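Local coordinates for protein putative pyridoxal phosphate-dependent transferase (Clostridium difficile, PDB 4DQ6) that binds pyridoxal-5'-phosphate covalently and is a putative pyridoxal phosphate-dependent transferase of the class I and II aminotransferase family, at residues W38-D43 with P236-N241; I139-Q144 with Y155-N160. All blocks are in the same frame, centred on the assembly; numbering follows the deposited sequence. Where two conformers were deposited one is given.

Overall arrangement
Contact 1 belongs to the buried interior around the cofactor, whereas contact 2 lies near the edge of the chain and is only partly buried. Their centres are 30 Å apart, their nearest atoms about 16 Å, and in sequence both segments of contact 2 fall between those of contact 1. They share no helix or strand; helix 237-240 follows one strand of the mixed sheet, and residues 139-140 end another, the outermost in this chain. The chemistry differs: contact 1 joins a loop to the cofactor lysine's helix through a methionine and two hydrogen bonds from an asparagine amide to a backbone, while contact 2 links the exit of an edge strand to a helix by one serine–carboxylate bond.

Contact 1 of 2, residues W38-D43 with P236-N241; sequences WVADMD and PTKTFN. With PLP (pyridoxal-5'-phosphate), chain C.
Met42 and Asn241 run past each other in opposite directions, and the methionine can be traced atom by atom. Its CB lies 3.5 Å from ND2 of Asn241, and its CG follows at 3.8 Å from CG of the same amide. The sulfur SD reaches 4.0 Å from Asn241 CB. With the chain extended (chi2 -178°), the methyl CE arrives at the carbonyls of the short, weakly bonded helix 237-240, 3.3 Å from Lys238 O and 3.3 Å from Thr239 O; the latter, buried here, has no polar partner in the model. The Asn241 amide grips the Met42 backbone twice. Met42 N donates to OD1 at 2.9 Å in a nearly straight bond (175°), approaching from above the carbonyl plane, and ND2 donates to Met42 O at 3.0 Å, more bent. The two bonds fix the amide's rotation and tie the loop to the residue that leaves the helix with positive phi. Three residues back, CE of the bent Lys238 side chain passes beside O and CB of Ala40, the centre of an inverse gamma turn, before NZ bonds to C4A of PLP at 1.3 Å, consistent with the Schiff base of this enzyme family. Asp41 binds Arg14 through OD1 and the backbone N of Tyr65 of the second subunit through OD2, while the OH of that tyrosine reaches PLP. Helix 237-240 follows strand 230-234 of the large sheet, and Met42 packs against Trp291 and Phe295 of helix 289-313, with helix 275-287 beside Pro236 and Phe240.

Contact 2 of 2, residues I139-Q144 with Y155-N160; sequences IISPLQ and YEDIEN
Ser141 and Asp157 supply the polar link across this contact. The serine OG donates to Asp157 OD2 at 2.9 Å, and the carboxylate accepts with its anti lone pair, the one turned away from its other oxygen. Asp157 CG stands anti to its backbone N (chi1 -171°), a torsion that carries the carboxylate from the helix toward the chain leaving the strand. Charge adds to this bond: Lys161, one turn further along the helix, forms a salt bridge with the same OD2 and also donates to Ile140 O, so serine and lysine share one acidic oxygen. The positive neighbour would probably help keep Asp157 ionised. Van der Waals contacts gather round the same point. OD2 lies against CH groups, 3.2 Å from Ser141 CA and 3.6 Å from Pro142 CD in the proline ring; the proline and aspartate side chains cross at about a right angle. From the next helix position, Ile158 CG1 comes to 3.4 Å from Ser141 OG and 4.0 Å from Ser141 CB, laying a methylene group beside the hydroxyl. A solvent link is much looser: one water bridges Gln144 OE1 at 3.4 Å and the Tyr155 backbone N at 3.5 Å, both weak bonds. Helix 155-161 lies on the crossover between the parallel strands 137-140, at the sheet edge, and 165-171, a beta-alpha-beta connection that passes over strand 116-119 between them, with Ile158 reaching Met118 of that strand on one hand and Leu189 and Ile192 of helix 183-195 on the other.

Contact 1 of 2, residues W38-D43 with P236-N241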
# COMPACT_ATOMS: atom_id res chain seq x y z
N TRP A 38 -4.12 7.55 22.61
CA TRP A 38 -3.01 8.20 21.91
C TRP A 38 -3.26 8.19 20.42
O TRP A 38 -3.86 9.14 19.88
CB TRP A 38 -1.66 7.60 22.39
CG TRP A 38 -1.45 6.11 22.12
CD1 TRP A 38 -2.19 5.02 22.63
CD2 TRP A 38 -0.39 5.50 21.32
NE1 TRP A 38 -1.69 3.84 22.16
CE2 TRP A 38 -0.60 4.07 21.39
CE3 TRP A 38 0.67 6.00 20.55
CZ2 TRP A 38 0.21 3.17 20.72
CZ3 TRP A 38 1.48 5.09 19.87
CH2 TRP A 38 1.28 3.69 19.98
N VAL A 39 -2.90 7.10 19.76
CA VAL A 39 -3.07 6.94 18.29
C VAL A 39 -4.46 7.38 17.81
O VAL A 39 -5.48 6.94 18.38
CB VAL A 39 -2.87 5.43 17.95
CG1 VAL A 39 -3.62 5.01 16.67
CG2 VAL A 39 -1.38 5.10 17.93
N ALA A 40 -4.54 8.13 16.72
CA ALA A 40 -5.80 8.59 16.13
C ALA A 40 -6.47 7.52 15.25
O ALA A 40 -6.52 7.63 14.03
CB ALA A 40 -5.53 9.89 15.33
N ASP A 41 -7.03 6.52 15.92
CA ASP A 41 -8.14 5.74 15.36
C ASP A 41 -9.15 5.64 16.48
O ASP A 41 -8.88 6.03 17.60
CB ASP A 41 -7.73 4.39 14.72
CG ASP A 41 -7.28 3.34 15.68
OD1 ASP A 41 -7.54 3.43 16.90
OD2 ASP A 41 -6.66 2.33 15.22
N MET A 42 -10.33 5.14 16.17
CA MET A 42 -11.40 5.21 17.13
C MET A 42 -11.66 3.87 17.77
O MET A 42 -11.49 2.81 17.13
CB MET A 42 -12.70 5.64 16.42
CG MET A 42 -12.64 6.83 15.46
SD MET A 42 -14.39 7.05 14.89
CE MET A 42 -14.09 8.36 13.66
N ASP A 43 -12.15 3.87 19.00
CA ASP A 43 -12.63 2.62 19.63
C ASP A 43 -14.13 2.47 19.44
O ASP A 43 -14.93 2.17 20.40
CB ASP A 43 -12.28 2.59 21.10
CG ASP A 43 -10.80 2.40 21.33
OD1 ASP A 43 -10.28 1.29 21.09
OD2 ASP A 43 -10.13 3.36 21.77
N PRO A 236 -11.13 8.73 3.52
CA PRO A 236 -12.21 8.30 4.40
C PRO A 236 -11.75 7.76 5.74
O PRO A 236 -12.60 7.42 6.57
CB PRO A 236 -12.84 7.21 3.59
CG PRO A 236 -11.73 6.55 2.89
CD PRO A 236 -10.87 7.72 2.48
N THR A 237 -10.44 7.64 5.95
CA THR A 237 -9.92 6.82 7.02
C THR A 237 -10.14 7.42 8.39
O THR A 237 -10.47 6.70 9.32
CB THR A 237 -8.46 6.45 6.85
OG1 THR A 237 -7.75 7.66 6.66
CG2 THR A 237 -8.26 5.58 5.64
N LYS A 238 -9.85 8.69 8.57
CA LYS A 238 -10.05 9.34 9.89
C LYS A 238 -11.56 9.42 10.14
O LYS A 238 -12.02 9.11 11.24
CB LYS A 238 -9.47 10.74 10.00
CG LYS A 238 -7.95 10.75 10.04
CD LYS A 238 -7.39 10.42 11.44
CE LYS A 238 -5.97 9.84 11.42
NZ LYS A 238 -4.86 10.81 11.40
N THR A 239 -12.30 9.85 9.14
CA THR A 239 -13.78 10.05 9.26
C THR A 239 -14.52 8.82 9.71
O THR A 239 -15.35 8.85 10.64
CB THR A 239 -14.34 10.53 7.95
OG1 THR A 239 -13.60 11.67 7.44
CG2 THR A 239 -15.92 10.76 8.00
N PHE A 240 -14.14 7.71 9.07
CA PHE A 240 -14.91 6.51 9.23
C PHE A 240 -14.16 5.42 9.96
O PHE A 240 -14.69 4.32 10.09
CB PHE A 240 -15.45 5.97 7.89
CG PHE A 240 -16.44 6.88 7.25
CD1 PHE A 240 -17.71 6.91 7.73
CD2 PHE A 240 -16.08 7.75 6.23
CE1 PHE A 240 -18.68 7.74 7.19
CE2 PHE A 240 -17.03 8.61 5.70
CZ PHE A 240 -18.35 8.56 6.12
N ASN A 241 -13.01 5.67 10.53
CA ASN A 241 -12.24 4.68 11.27
C ASN A 241 -11.84 3.47 10.47
O ASN A 241 -12.06 2.30 10.95
CB ASN A 241 -12.99 4.22 12.51
CG ASN A 241 -12.09 3.61 13.54
OD1 ASN A 241 -10.89 3.89 13.62
ND2 ASN A 241 -12.66 2.84 14.39
N1 PLP C . -2.46 13.66 8.24
C2 PLP C . -2.87 14.07 9.48
C2A PLP C . -2.95 15.51 9.90
C3 PLP C . -3.28 13.11 10.48
O3 PLP C . -3.66 13.51 11.69
C4 PLP C . -3.25 11.70 10.15
C4A PLP C . -3.61 10.65 11.17
C5 PLP C . -2.81 11.34 8.81
C6 PLP C . -2.42 12.35 7.90
C5A PLP C . -2.80 9.89 8.44
O4P PLP C . -1.87 9.79 7.42
P PLP C . -1.85 8.38 6.63
O1P PLP C . -3.03 8.45 5.71
O2P PLP C . -0.42 8.46 5.96
O3P PLP C . -2.07 7.33 7.76

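Contact 2 of 2, residues I139-Q144 with Y155-N160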
# COMPACT_ATOMS: atom_id res chain seq x y z
N ILE A 139 11.59 24.34 7.25
CA ILE A 139 11.45 25.71 7.83
C ILE A 139 10.15 25.66 8.64
O ILE A 139 9.15 25.12 8.15
CB ILE A 139 11.34 26.79 6.75
CG1 ILE A 139 12.56 26.75 5.79
CG2 ILE A 139 11.19 28.16 7.43
CD1 ILE A 139 13.88 26.94 6.47
N ILE A 140 10.21 26.08 9.90
CA ILE A 140 9.03 26.01 10.78
C ILE A 140 8.61 27.45 11.10
O ILE A 140 9.43 28.26 11.58
CB ILE A 140 9.35 25.28 12.08
CG1 ILE A 140 10.00 23.91 11.79
CG2 ILE A 140 8.10 25.23 12.98
CD1 ILE A 140 10.53 23.13 12.98
N SER A 141 7.35 27.78 10.80
CA SER A 141 6.70 28.97 11.27
C SER A 141 5.72 28.65 12.37
O SER A 141 4.62 28.19 12.06
CB SER A 141 6.01 29.72 10.13
OG SER A 141 5.21 30.77 10.65
N PRO A 142 6.13 28.76 13.63
CA PRO A 142 5.21 28.25 14.68
C PRO A 142 3.89 29.01 14.66
O PRO A 142 3.81 30.20 14.37
CB PRO A 142 5.97 28.46 15.96
CG PRO A 142 7.41 28.65 15.58
CD PRO A 142 7.41 29.21 14.18
N LEU A 143 2.80 28.28 14.90
CA LEU A 143 1.54 28.98 15.19
C LEU A 143 1.75 29.94 16.37
O LEU A 143 2.61 29.74 17.22
CB LEU A 143 0.41 28.00 15.49
CG LEU A 143 0.06 27.02 14.39
CD1 LEU A 143 -1.01 26.08 14.94
CD2 LEU A 143 -0.43 27.67 13.13
N GLN A 144 0.98 31.03 16.39
CA GLN A 144 1.00 31.99 17.51
C GLN A 144 -0.09 31.54 18.49
O GLN A 144 -1.28 31.45 18.11
CB GLN A 144 0.76 33.44 17.03
CG GLN A 144 0.64 34.51 18.11
CD GLN A 144 0.54 35.94 17.51
OE1 GLN A 144 0.32 36.11 16.30
NE2 GLN A 144 0.73 36.96 18.35
N TYR A 155 1.40 35.22 10.55
CA TYR A 155 1.54 35.62 9.16
C TYR A 155 2.81 36.41 8.96
O TYR A 155 3.43 36.27 7.89
CB TYR A 155 0.31 36.41 8.70
CG TYR A 155 -0.97 35.60 8.69
CD1 TYR A 155 -1.18 34.60 7.73
CD2 TYR A 155 -1.91 35.81 9.64
CE1 TYR A 155 -2.34 33.87 7.70
CE2 TYR A 155 -3.09 35.08 9.60
CZ TYR A 155 -3.26 34.10 8.66
OH TYR A 155 -4.44 33.40 8.62
N GLU A 156 3.19 37.27 9.93
CA GLU A 156 4.45 37.99 9.88
C GLU A 156 5.61 37.01 9.86
O GLU A 156 6.56 37.21 9.11
CB GLU A 156 4.59 38.94 11.11
CG GLU A 156 5.82 39.85 11.10
CD GLU A 156 5.94 40.73 12.34
OE1 GLU A 156 6.47 41.85 12.23
OE2 GLU A 156 5.51 40.29 13.43
N ASP A 157 5.56 35.97 10.69
CA ASP A 157 6.67 35.00 10.75
C ASP A 157 6.82 34.24 9.44
O ASP A 157 7.96 34.05 8.95
CB ASP A 157 6.49 34.04 11.93
CG ASP A 157 7.69 33.19 12.17
OD1 ASP A 157 8.77 33.71 12.56
OD2 ASP A 157 7.56 31.98 11.91
N ILE A 158 5.68 33.86 8.85
CA ILE A 158 5.63 33.16 7.55
C ILE A 158 6.31 34.04 6.50
O ILE A 158 7.25 33.60 5.80
CB ILE A 158 4.21 32.94 7.07
CG1 ILE A 158 3.51 31.92 7.99
CG2 ILE A 158 4.20 32.37 5.67
CD1 ILE A 158 2.02 31.69 7.70
N GLU A 159 5.88 35.30 6.41
CA GLU A 159 6.51 36.28 5.51
C GLU A 159 8.01 36.42 5.73
O GLU A 159 8.81 36.45 4.75
CB GLU A 159 5.86 37.65 5.74
CG GLU A 159 4.57 37.87 4.98
CD GLU A 159 4.79 38.24 3.51
OE1 GLU A 159 5.94 38.27 3.04
OE2 GLU A 159 3.78 38.49 2.83
N ASN A 160 8.41 36.46 7.00
CA ASN A 160 9.82 36.66 7.36
C ASN A 160 10.71 35.48 6.95
O ASN A 160 11.90 35.63 6.73
CB ASN A 160 9.94 36.85 8.87
CG ASN A 160 9.85 38.31 9.29
OD1 ASN A 160 9.45 39.16 8.49
ND2 ASN A 160 10.10 38.60 10.57
O HOH W 1 -0.71 36.31 13.11